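Local coordinates for DNA-binding protein reb1 (Schizosaccharomyces pombe, PDB 5EYB), which binds specific DNA sites in ribosomal RNA gene regions and upstream of many genes, and helps terminate RNA polymerase I transcription, at residues Cys268-Lys271 and Phe272-Thr276; Trp318-Asp321 and Gln322-Gln326; Tyr158-Val161 and Arg162-Asn166. All coordinates share one frame; numbering follows the deposited sequence.

Interaction 1 (Cys268-Lys271 and Phe272-Thr276); sequences CRYK and FQQLT. With nucleotides of chain C.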
loop_
_atom_site.group_PDB
_atom_site.type_symbol
_atom_site.label_atom_id
_atom_site.label_comp_id
_atom_site.label_asym_id
_atom_site.label_seq_id
_atom_site.Cartn_x
_atom_site.Cartn_y
_atom_site.Cartn_z
ATOM N N CYS A 268 8.334 -7.246 -1.527
ATOM C CA CYS A 268 9.778 -7.130 -1.369
ATOM C C CYS A 268 10.118 -5.837 -0.650
ATOM O O CYS A 268 10.930 -5.820 0.274
ATOM C CB CYS A 268 10.482 -7.177 -2.724
ATOM S SG CYS A 268 10.345 -8.754 -3.598
ATOM N N ARG A 269 9.486 -4.756 -1.093
ATOM C CA ARG A 269 9.690 -3.447 -0.499
ATOM C C ARG A 269 9.360 -3.481 0.985
ATOM O O ARG A 269 10.076 -2.901 1.795
ATOM C CB ARG A 269 8.836 -2.396 -1.211
ATOM C CG ARG A 269 9.014 -0.986 -0.672
ATOM C CD ARG A 269 8.075 -0.008 -1.361
ATOM N NE ARG A 269 8.143 1.322 -0.761
ATOM C CZ ARG A 269 7.433 1.699 0.298
ATOM N NH1 ARG A 269 6.594 0.848 0.875
ATOM N NH2 ARG A 269 7.560 2.927 0.781
ATOM N N TYR A 270 8.284 -4.178 1.336
ATOM C CA TYR A 270 7.857 -4.265 2.726
ATOM C C TYR A 270 8.801 -5.130 3.554
ATOM O O TYR A 270 9.252 -4.713 4.620
ATOM C CB TYR A 270 6.434 -4.813 2.824
ATOM C CG TYR A 270 5.912 -4.843 4.241
ATOM C CD1 TYR A 270 5.379 -3.702 4.830
ATOM C CD2 TYR A 270 5.966 -6.006 4.998
ATOM C CE1 TYR A 270 4.907 -3.721 6.131
ATOM C CE2 TYR A 270 5.496 -6.036 6.301
ATOM C CZ TYR A 270 4.968 -4.891 6.862
ATOM O OH TYR A 270 4.499 -4.917 8.158
ATOM N N LYS A 271 9.093 -6.329 3.060
ATOM C CA LYS A 271 9.963 -7.265 3.770
ATOM C C LYS A 271 11.345 -6.676 4.026
ATOM O O LYS A 271 11.906 -6.831 5.112
ATOM C CB LYS A 271 10.097 -8.572 2.988
ATOM C CG LYS A 271 11.203 -9.486 3.495
ATOM C CD LYS A 271 10.937 -9.982 4.905
ATOM C CE LYS A 271 9.746 -10.910 4.930
ATOM N NZ LYS A 271 9.620 -11.619 6.228
ATOM N N PHE A 272 11.886 -5.996 3.021
ATOM C CA PHE A 272 13.199 -5.381 3.143
ATOM C C PHE A 272 13.211 -4.308 4.225
ATOM O O PHE A 272 14.198 -4.149 4.942
ATOM C CB PHE A 272 13.636 -4.782 1.808
ATOM C CG PHE A 272 14.947 -4.063 1.874
ATOM C CD1 PHE A 272 16.138 -4.757 1.766
ATOM C CD2 PHE A 272 14.991 -2.691 2.051
ATOM C CE1 PHE A 272 17.347 -4.097 1.829
ATOM C CE2 PHE A 272 16.197 -2.027 2.116
ATOM C CZ PHE A 272 17.376 -2.731 2.004
ATOM N N GLN A 273 12.112 -3.570 4.334
ATOM C CA GLN A 273 11.995 -2.522 5.341
ATOM C C GLN A 273 11.984 -3.106 6.749
ATOM O O GLN A 273 12.593 -2.553 7.666
ATOM C CB GLN A 273 10.732 -1.692 5.104
ATOM C CG GLN A 273 10.835 -0.750 3.917
ATOM C CD GLN A 273 9.526 -0.052 3.610
ATOM O OE1 GLN A 273 8.451 -0.539 3.965
ATOM N NE2 GLN A 273 9.608 1.098 2.950
ATOM N N GLN A 274 11.297 -4.230 6.913
ATOM C CA GLN A 274 11.203 -4.877 8.212
ATOM C C GLN A 274 12.532 -5.510 8.615
ATOM O O GLN A 274 12.917 -5.464 9.783
ATOM C CB GLN A 274 10.095 -5.929 8.206
ATOM C CG GLN A 274 8.760 -5.426 7.678
ATOM C CD GLN A 274 8.308 -4.139 8.347
ATOM O OE1 GLN A 274 7.892 -3.192 7.678
ATOM N NE2 GLN A 274 8.380 -4.102 9.671
ATOM N N LEU A 275 13.229 -6.100 7.650
ATOM C CA LEU A 275 14.531 -6.707 7.913
ATOM C C LEU A 275 15.567 -5.653 8.296
ATOM O O LEU A 275 16.425 -5.890 9.144
ATOM C CB LEU A 275 15.024 -7.488 6.690
ATOM C CG LEU A 275 14.318 -8.783 6.280
ATOM C CD1 LEU A 275 14.734 -9.173 4.868
ATOM C CD2 LEU A 275 14.623 -9.910 7.256
ATOM N N THR A 276 15.484 -4.488 7.664
ATOM C CA THR A 276 16.505 -3.461 7.828
ATOM C C THR A 276 16.099 -2.364 8.809
ATOM O O THR A 276 16.778 -1.340 8.911
ATOM C CB THR A 276 16.857 -2.813 6.474
ATOM O OG1 THR A 276 15.658 -2.370 5.825
ATOM C CG2 THR A 276 17.568 -3.812 5.578
ATOM P P DA C 10 4.373 -8.344 9.476
ATOM O OP1 DA C 10 5.219 -9.454 9.963
ATOM O OP2 DA C 10 4.891 -6.960 9.496
ATOM O "O5'" DA C 10 3.910 -8.685 7.987
ATOM C "C5'" DA C 10 3.204 -9.890 7.730
ATOM C "C4'" DA C 10 2.241 -9.717 6.571
ATOM O "O4'" DA C 10 1.230 -8.742 6.921
ATOM C "C3'" DA C 10 2.880 -9.231 5.267
ATOM O "O3'" DA C 10 2.634 -10.174 4.230
ATOM C "C2'" DA C 10 2.203 -7.882 4.987
ATOM C "C1'" DA C 10 0.916 -7.978 5.785
ATOM N N9 DA C 10 0.417 -6.679 6.225
ATOM C C8 DA C 10 1.087 -5.750 6.971
ATOM N N7 DA C 10 0.391 -4.667 7.218
ATOM C C5 DA C 10 -0.820 -4.899 6.586
ATOM C C6 DA C 10 -1.993 -4.128 6.471
ATOM N N6 DA C 10 -2.133 -2.916 7.020
ATOM N N1 DA C 10 -3.019 -4.654 5.770
ATOM C C2 DA C 10 -2.874 -5.865 5.224
ATOM N N3 DA C 10 -1.823 -6.682 5.265
ATOM C C4 DA C 10 -0.820 -6.133 5.968
#
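Phe272 N donates to Cys268 O at 2.9 Å, one helical turn back, and Leu275 N follows on Lys271 O at 3.0 Å; between them the bond from Gln273 N to Arg269 O is weak. On this frame the side chains pair four residues apart. Gln274 folds back at chi2 (-51°) and lays its chain over one face of the Tyr270 ring. Its CG makes a CH-pi contact 4.0 Å from the ring centroid, and OE1 sits 3.4 Å from Tyr270 CE1, above the rim, with the amide plane 24° from the ring plane. Tyr270 OH, in turn, bonds to OP2 of DA10 of chain C, which lies at the ring's edge in its plane. Next along, Gln273 NE2 stands over the centre of the Arg269 guanidinium, 3.5 Å from CZ. Both groups are donors, so this is packing, and Arg269 spends its charge on a DNA phosphate. Lys271 bends to run its CD against Leu275 CG at 3.8 Å, while NZ forms salt bridges to Asp321 and Glu231. All this belongs to the last helix of the predicted helix-turn-helix in the second Myb-type repeat. Cys268 is packed into helices 253-260 and 228-238, and Leu275 reaches Leu234 of the latter and Phe325 of helix 320-333.

Interaction 2 (Trp318-Asp321 and Gln322-Gln326); sequences WTRD and QMLFQ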
loop_
_atom_site.group_PDB
_atom_site.type_symbol
_atom_site.label_atom_id
_atom_site.label_comp_id
_atom_site.label_asym_id
_atom_site.label_seq_id
_atom_site.Cartn_x
_atom_site.Cartn_y
_atom_site.Cartn_z
ATOM N N TRP A 318 13.760 -6.676 19.718
ATOM C CA TRP A 318 13.881 -6.936 18.290
ATOM C C TRP A 318 12.621 -7.604 17.762
ATOM O O TRP A 318 12.023 -8.442 18.436
ATOM C CB TRP A 318 15.093 -7.820 17.989
ATOM C CG TRP A 318 16.398 -7.278 18.474
ATOM C CD1 TRP A 318 17.028 -6.146 18.047
ATOM C CD2 TRP A 318 17.251 -7.864 19.463
ATOM N NE1 TRP A 318 18.216 -5.983 18.720
ATOM C CE2 TRP A 318 18.376 -7.026 19.595
ATOM C CE3 TRP A 318 17.170 -9.014 20.255
ATOM C CZ2 TRP A 318 19.412 -7.301 20.486
ATOM C CZ3 TRP A 318 18.200 -9.284 21.139
ATOM C CH2 TRP A 318 19.306 -8.432 21.247
ATOM N N THR A 319 12.219 -7.226 16.553
ATOM C CA THR A 319 11.128 -7.908 15.874
ATOM C C THR A 319 11.686 -9.156 15.208
ATOM O O THR A 319 12.901 -9.326 15.131
ATOM C CB THR A 319 10.451 -7.017 14.822
ATOM O OG1 THR A 319 9.208 -7.609 14.421
ATOM C CG2 THR A 319 11.348 -6.854 13.603
ATOM N N ARG A 320 10.798 -10.023 14.733
ATOM C CA ARG A 320 11.204 -11.254 14.065
ATOM C C ARG A 320 12.173 -10.979 12.916
ATOM O O ARG A 320 13.274 -11.524 12.878
ATOM C CB ARG A 320 9.978 -12.007 13.545
ATOM C CG ARG A 320 10.293 -13.354 12.915
ATOM C CD ARG A 320 9.054 -13.971 12.285
ATOM N NE ARG A 320 9.312 -15.305 11.748
ATOM C CZ ARG A 320 9.734 -15.547 10.510
ATOM N NH1 ARG A 320 9.950 -14.543 9.671
ATOM N NH2 ARG A 320 9.941 -16.795 10.111
ATOM N N ASP A 321 11.767 -10.112 11.995
ATOM C CA ASP A 321 12.571 -9.824 10.812
ATOM C C ASP A 321 13.938 -9.231 11.160
ATOM O O ASP A 321 14.909 -9.435 10.434
ATOM C CB ASP A 321 11.807 -8.885 9.876
ATOM C CG ASP A 321 10.591 -9.549 9.255
ATOM O OD1 ASP A 321 10.689 -10.734 8.879
ATOM O OD2 ASP A 321 9.534 -8.892 9.148
ATOM N N GLN A 322 14.017 -8.508 12.273
ATOM C CA GLN A 322 15.285 -7.929 12.712
ATOM C C GLN A 322 16.260 -8.993 13.206
ATOM O O GLN A 322 17.462 -8.909 12.958
ATOM C CB GLN A 322 15.049 -6.894 13.810
ATOM C CG GLN A 322 14.667 -5.524 13.286
ATOM C CD GLN A 322 14.315 -4.559 14.396
ATOM O OE1 GLN A 322 13.880 -4.967 15.472
ATOM N NE2 GLN A 322 14.507 -3.270 14.143
ATOM N N MET A 323 15.742 -9.993 13.909
ATOM C CA MET A 323 16.577 -11.086 14.385
ATOM C C MET A 323 17.023 -11.946 13.212
ATOM O O MET A 323 18.167 -12.400 13.167
ATOM C CB MET A 323 15.831 -11.933 15.417
ATOM C CG MET A 323 15.062 -11.115 16.434
ATOM S SD MET A 323 14.572 -12.060 17.882
ATOM C CE MET A 323 16.164 -12.267 18.657
ATOM N N LEU A 324 16.113 -12.164 12.265
ATOM C CA LEU A 324 16.435 -12.904 11.048
ATOM C C LEU A 324 17.520 -12.183 10.267
ATOM O O LEU A 324 18.448 -12.806 9.759
ATOM C CB LEU A 324 15.198 -13.089 10.167
ATOM C CG LEU A 324 14.372 -14.361 10.360
ATOM C CD1 LEU A 324 13.770 -14.402 11.744
ATOM C CD2 LEU A 324 13.281 -14.443 9.314
ATOM N N PHE A 325 17.395 -10.865 10.178
ATOM C CA PHE A 325 18.391 -10.046 9.508
ATOM C C PHE A 325 19.756 -10.221 10.156
ATOM O O PHE A 325 20.767 -10.359 9.467
ATOM C CB PHE A 325 17.977 -8.576 9.533
ATOM C CG PHE A 325 18.944 -7.663 8.841
ATOM C CD1 PHE A 325 19.033 -7.643 7.458
ATOM C CD2 PHE A 325 19.764 -6.820 9.573
ATOM C CE1 PHE A 325 19.925 -6.800 6.816
ATOM C CE2 PHE A 325 20.657 -5.974 8.938
ATOM C CZ PHE A 325 20.738 -5.964 7.558
ATOM N N GLN A 326 19.775 -10.228 11.485
ATOM C CA GLN A 326 21.020 -10.370 12.229
ATOM C C GLN A 326 21.626 -11.756 12.049
ATOM O O GLN A 326 22.845 -11.905 11.952
ATOM C CB GLN A 326 20.790 -10.086 13.714
ATOM C CG GLN A 326 22.045 -10.213 14.568
ATOM C CD GLN A 326 23.101 -9.176 14.225
ATOM O OE1 GLN A 326 22.822 -8.183 13.553
ATOM N NE2 GLN A 326 24.323 -9.402 14.692
#
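Gln322 OE1 takes the backbone N-H of Thr319 at 3.0 Å, a nearly straight bond (168° at the hydrogen) arriving 20° out of the amide carbonyl plane. Thr319 is the N-cap of helix 320-333 and Gln322 is its N3 residue, so this is one half of a capping box. The other half is missing, because the Thr319 hydroxyl makes no capping bond. With OG1 anti to the backbone N (chi1 -166°), the methyl CG2 takes the inner place and rests 3.6 Å from Gln322 CG. The Thr319 carbonyl opens the helical pattern by accepting Met323 N at 3.2 Å. Flanking the cap, Trp318 CB meets Met323 CG at 3.6 Å, and the bend at the last torsion of Met323 brings its CE to 3.8 Å from Trp318 CE3: residues N' and N4 joined as a hydrophobic staple. A turn away, the extended Arg320 carries NH1 to 3.4 Å from Leu324 CD2, with Leu324 CD1 over one guanidinium face.

Further out, Trp318 is set by a bond from NE1 to Ser280 O and by stacking on Phe282, while Met323 packs on Trp289. Gln322 NE2 donates to Lys277 O. Asp321 is held by Lys271, its ion pair with Arg320 being long. A neutral amide that accepts from the cap through one atom and donates to a second backbone carbonyl through the other has its flip settled by both, and the carboxylate of Asp321 in the first turn probably also gains from the helix N-terminus.

Interaction 3 (Tyr158-Val161 and Arg162-Asn166); sequences YHHV and RRAYN. With nucleotides of chain C; nucleotides of chain B.
Arg162 CD lies over the face of the Tyr158 ring, 3.6 Å from its centroid, in a CH-pi contact. The two side chains run alongside each other in the same direction. Because Arg162 bends at chi3 (60°), its guanidinium lies almost parallel to the ring, 11° between the planes, with Tyr158 OH above its rim; this flat overlap makes it the close-fitting side of the helical turn. That hydroxyl donates to OP2 of DG8 of chain B at 2.8 Å, the phosphate oxygen lying in the ring plane. A phenylalanine here would keep the face under Arg162 but would probably leave that phosphate oxygen without its hydrogen-bond donor. Arg162 itself stays farther off, NH2 being 3.6 Å from OP2 of DT9 of chain B, and forms a cation-pi contact with Trp130. Val161 backs the turn more loosely, with CG1 4.0 Å from Tyr165 CD1, and packs on Tyr142 and Leu145 of helix 136-147.

Helix 154-164, which carries these residues, lies within the second Myb-associated domain, a family of the helix-turn-helix clan. It enters the major groove: His159 NE2 bonds to O4 of a thymine base, and CE1 comes within 3.3 Å of O4 of DT9 of chain B.

On the other side of the helix the two segments touch less, and His160 and Arg163 turn to one phosphate of DC16 of chain C, His160 ND1 bonding to OP1 at 2.6 Å and Arg163 NH1 only weakly to OP2. One face of the Arg163 guanidinium lies over C5 of the same cytosine. Ala164, at the exposed edge, meets His160 through the backbone, its CB 3.3 Å from His160 O, while the imidazole stays 4.4 Å from that CB at NE2.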
loop_
_atom_site.group_PDB
_atom_site.type_symbol
_atom_site.label_atom_id
_atom_site.label_comp_id
_atom_site.label_asym_id
_atom_site.label_seq_id
_atom_site.Cartn_x
_atom_site.Cartn_y
_atom_site.Cartn_z
ATOM N N TYR A 158 -3.708 16.644 -16.113
ATOM C CA TYR A 158 -3.963 15.890 -17.332
ATOM C C TYR A 158 -4.108 14.388 -17.057
ATOM O O TYR A 158 -5.033 13.749 -17.563
ATOM C CB TYR A 158 -2.844 16.146 -18.344
ATOM C CG TYR A 158 -2.834 15.203 -19.533
ATOM C CD1 TYR A 158 -3.674 15.412 -20.621
ATOM C CD2 TYR A 158 -1.968 14.116 -19.575
ATOM C CE1 TYR A 158 -3.661 14.560 -21.703
ATOM C CE2 TYR A 158 -1.946 13.261 -20.652
ATOM C CZ TYR A 158 -2.792 13.486 -21.717
ATOM O OH TYR A 158 -2.771 12.627 -22.793
ATOM N N HIS A 159 -3.203 13.830 -16.255
ATOM C CA HIS A 159 -3.269 12.410 -15.900
ATOM C C HIS A 159 -4.498 12.110 -15.058
ATOM O O HIS A 159 -5.168 11.096 -15.255
ATOM C CB HIS A 159 -2.018 11.973 -15.139
ATOM C CG HIS A 159 -0.809 11.796 -16.002
ATOM N ND1 HIS A 159 -0.858 11.195 -17.241
ATOM C CD2 HIS A 159 0.486 12.139 -15.802
ATOM C CE1 HIS A 159 0.354 11.176 -17.767
ATOM N NE2 HIS A 159 1.188 11.743 -16.913
ATOM N N HIS A 160 -4.781 13.001 -14.114
ATOM C CA HIS A 160 -5.911 12.847 -13.211
ATOM C C HIS A 160 -7.232 12.743 -13.961
ATOM O O HIS A 160 -8.018 11.829 -13.721
ATOM C CB HIS A 160 -5.967 14.020 -12.237
ATOM C CG HIS A 160 -7.139 13.977 -11.311
ATOM N ND1 HIS A 160 -7.097 13.344 -10.088
ATOM C CD2 HIS A 160 -8.394 14.469 -11.437
ATOM C CE1 HIS A 160 -8.272 13.459 -9.494
ATOM N NE2 HIS A 160 -9.077 14.136 -10.294
ATOM N N VAL A 161 -7.463 13.685 -14.871
ATOM C CA VAL A 161 -8.701 13.740 -15.636
ATOM C C VAL A 161 -8.921 12.459 -16.437
ATOM O O VAL A 161 -10.021 11.903 -16.445
ATOM C CB VAL A 161 -8.716 14.952 -16.593
ATOM C CG1 VAL A 161 -9.887 14.861 -17.560
ATOM C CG2 VAL A 161 -8.769 16.252 -15.802
ATOM N N ARG A 162 -7.866 11.990 -17.095
ATOM C CA ARG A 162 -7.938 10.774 -17.899
ATOM C C ARG A 162 -8.309 9.560 -17.053
ATOM O O ARG A 162 -9.156 8.756 -17.445
ATOM C CB ARG A 162 -6.610 10.532 -18.617
ATOM C CG ARG A 162 -6.388 11.459 -19.796
ATOM C CD ARG A 162 -4.936 11.487 -20.225
ATOM N NE ARG A 162 -4.427 10.183 -20.639
ATOM C CZ ARG A 162 -4.649 9.631 -21.829
ATOM N NH1 ARG A 162 -5.391 10.260 -22.731
ATOM N NH2 ARG A 162 -4.135 8.442 -22.113
ATOM N N ARG A 163 -7.681 9.441 -15.887
ATOM C CA ARG A 163 -7.950 8.327 -14.991
ATOM C C ARG A 163 -9.365 8.420 -14.427
ATOM O O ARG A 163 -10.054 7.409 -14.295
ATOM C CB ARG A 163 -6.920 8.285 -13.859
ATOM C CG ARG A 163 -6.950 7.003 -13.045
ATOM C CD ARG A 163 -5.672 6.808 -12.238
ATOM N NE ARG A 163 -4.523 6.445 -13.069
ATOM C CZ ARG A 163 -3.584 7.299 -13.467
ATOM N NH1 ARG A 163 -3.650 8.576 -13.114
ATOM N NH2 ARG A 163 -2.575 6.878 -14.220
ATOM N N ALA A 164 -9.799 9.639 -14.121
ATOM C CA ALA A 164 -11.103 9.862 -13.503
ATOM C C ALA A 164 -12.231 9.802 -14.522
ATOM O O ALA A 164 -13.368 9.481 -14.178
ATOM C CB ALA A 164 -11.125 11.201 -12.781
ATOM N N TYR A 165 -11.916 10.123 -15.772
ATOM C CA TYR A 165 -12.906 10.095 -16.843
ATOM C C TYR A 165 -12.449 9.188 -17.974
ATOM O O TYR A 165 -11.736 9.614 -18.879
ATOM C CB TYR A 165 -13.176 11.506 -17.367
ATOM C CG TYR A 165 -13.728 12.437 -16.314
ATOM C CD1 TYR A 165 -12.880 13.172 -15.497
ATOM C CD2 TYR A 165 -15.097 12.573 -16.130
ATOM C CE1 TYR A 165 -13.380 14.018 -14.525
ATOM C CE2 TYR A 165 -15.607 13.418 -15.163
ATOM C CZ TYR A 165 -14.744 14.137 -14.363
ATOM O OH TYR A 165 -15.249 14.981 -13.400
ATOM N N ASN A 166 -12.870 7.931 -17.908
ATOM C CA ASN A 166 -12.481 6.931 -18.887
ATOM C C ASN A 166 -13.701 6.168 -19.387
ATOM O O ASN A 166 -14.710 6.093 -18.688
ATOM C CB ASN A 166 -11.455 5.970 -18.281
ATOM C CG ASN A 166 -11.984 5.251 -17.059
ATOM O OD1 ASN A 166 -12.543 4.158 -17.159
ATOM N ND2 ASN A 166 -11.812 5.865 -15.893
ATOM P P DC C 16 -4.888 10.538 -9.104
ATOM O OP1 DC C 16 -5.531 11.799 -8.681
ATOM O OP2 DC C 16 -5.092 10.030 -10.479
ATOM O "O5'" DC C 16 -3.318 10.677 -8.886
ATOM C "C5'" DC C 16 -2.806 10.938 -7.601
ATOM C "C4'" DC C 16 -1.296 10.958 -7.645
ATOM O "O4'" DC C 16 -0.810 9.616 -7.912
ATOM C "C3'" DC C 16 -0.708 11.855 -8.742
ATOM O "O3'" DC C 16 0.331 12.657 -8.227
ATOM C "C2'" DC C 16 -0.177 10.866 -9.767
ATOM C "C1'" DC C 16 0.191 9.681 -8.896
ATOM N N1 DC C 16 0.206 8.412 -9.646
ATOM C C2 DC C 16 1.406 7.716 -9.799
ATOM O O2 DC C 16 2.430 8.164 -9.276
ATOM N N3 DC C 16 1.406 6.561 -10.507
ATOM C C4 DC C 16 0.273 6.114 -11.054
ATOM N N4 DC C 16 0.319 4.969 -11.744
ATOM C C5 DC C 16 -0.954 6.820 -10.918
ATOM C C6 DC C 16 -0.939 7.959 -10.221
ATOM P P DG B 8 -4.015 13.392 -26.161
ATOM O OP1 DG B 8 -4.937 13.082 -27.276
ATOM O OP2 DG B 8 -4.530 13.464 -24.777
ATOM O "O5'" DG B 8 -2.823 12.331 -26.184
ATOM C "C5'" DG B 8 -2.080 12.146 -27.372
ATOM C "C4'" DG B 8 -1.294 10.845 -27.339
ATOM O "O4'" DG B 8 0.044 11.086 -26.834
ATOM C "C3'" DG B 8 -1.882 9.730 -26.480
ATOM O "O3'" DG B 8 -1.679 8.486 -27.141
ATOM C "C2'" DG B 8 -1.075 9.829 -25.183
ATOM C "C1'" DG B 8 0.288 10.293 -25.688
ATOM N N9 DG B 8 1.027 11.117 -24.735
ATOM C C8 DG B 8 0.551 12.198 -24.032
ATOM N N7 DG B 8 1.447 12.758 -23.270
ATOM C C5 DG B 8 2.597 12.008 -23.487
ATOM C C6 DG B 8 3.894 12.145 -22.934
ATOM O O6 DG B 8 4.297 12.983 -22.117
ATOM N N1 DG B 8 4.766 11.181 -23.421
ATOM C C2 DG B 8 4.431 10.204 -24.327
ATOM N N2 DG B 8 5.414 9.362 -24.676
ATOM N N3 DG B 8 3.220 10.063 -24.854
ATOM C C4 DG B 8 2.356 10.998 -24.390
ATOM P P DT B 9 -2.309 7.125 -26.566
ATOM O OP1 DT B 9 -2.716 6.323 -27.741
ATOM O OP2 DT B 9 -3.313 7.466 -25.529
ATOM O "O5'" DT B 9 -1.060 6.405 -25.871
ATOM C "C5'" DT B 9 0.098 6.117 -26.646
ATOM C "C4'" DT B 9 1.239 5.615 -25.773
ATOM O "O4'" DT B 9 1.782 6.707 -24.994
ATOM C "C3'" DT B 9 0.871 4.510 -24.771
ATOM O "O3'" DT B 9 1.669 3.354 -25.020
ATOM C "C2'" DT B 9 1.180 5.131 -23.397
ATOM C "C1'" DT B 9 2.196 6.207 -23.752
ATOM N N1 DT B 9 2.261 7.348 -22.776
ATOM C C2 DT B 9 3.466 7.663 -22.190
ATOM O O2 DT B 9 4.498 7.055 -22.413
ATOM N N3 DT B 9 3.423 8.720 -21.325
ATOM C C4 DT B 9 2.321 9.484 -20.991
ATOM O O4 DT B 9 2.387 10.417 -20.199
ATOM C C5 DT B 9 1.090 9.106 -21.638
ATOM C C7 DT B 9 -0.171 9.867 -21.351
ATOM C C6 DT B 9 1.118 8.068 -22.493
#

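Overall arrangement
Along the chain the order is interaction 3, interaction 1, interaction 2. Interactions 1 and 2 are neighbours, their centres 11 Å apart, and touch directly through a salt bridge and side-chain packing, which joins helix 265-275 to the start of helix 320-333. Interaction 3, in the second Myb-associated domain, is separate, with centres 33 Å from interaction 1 and 43 Å from interaction 2, on the opposite side of the chain's centre from the latter. Both 1 and 3 contact the DNA, 1 at chain C and 3 at chains B and C, consistent with a mainly helical protein without strands that holds its site at well-separated points.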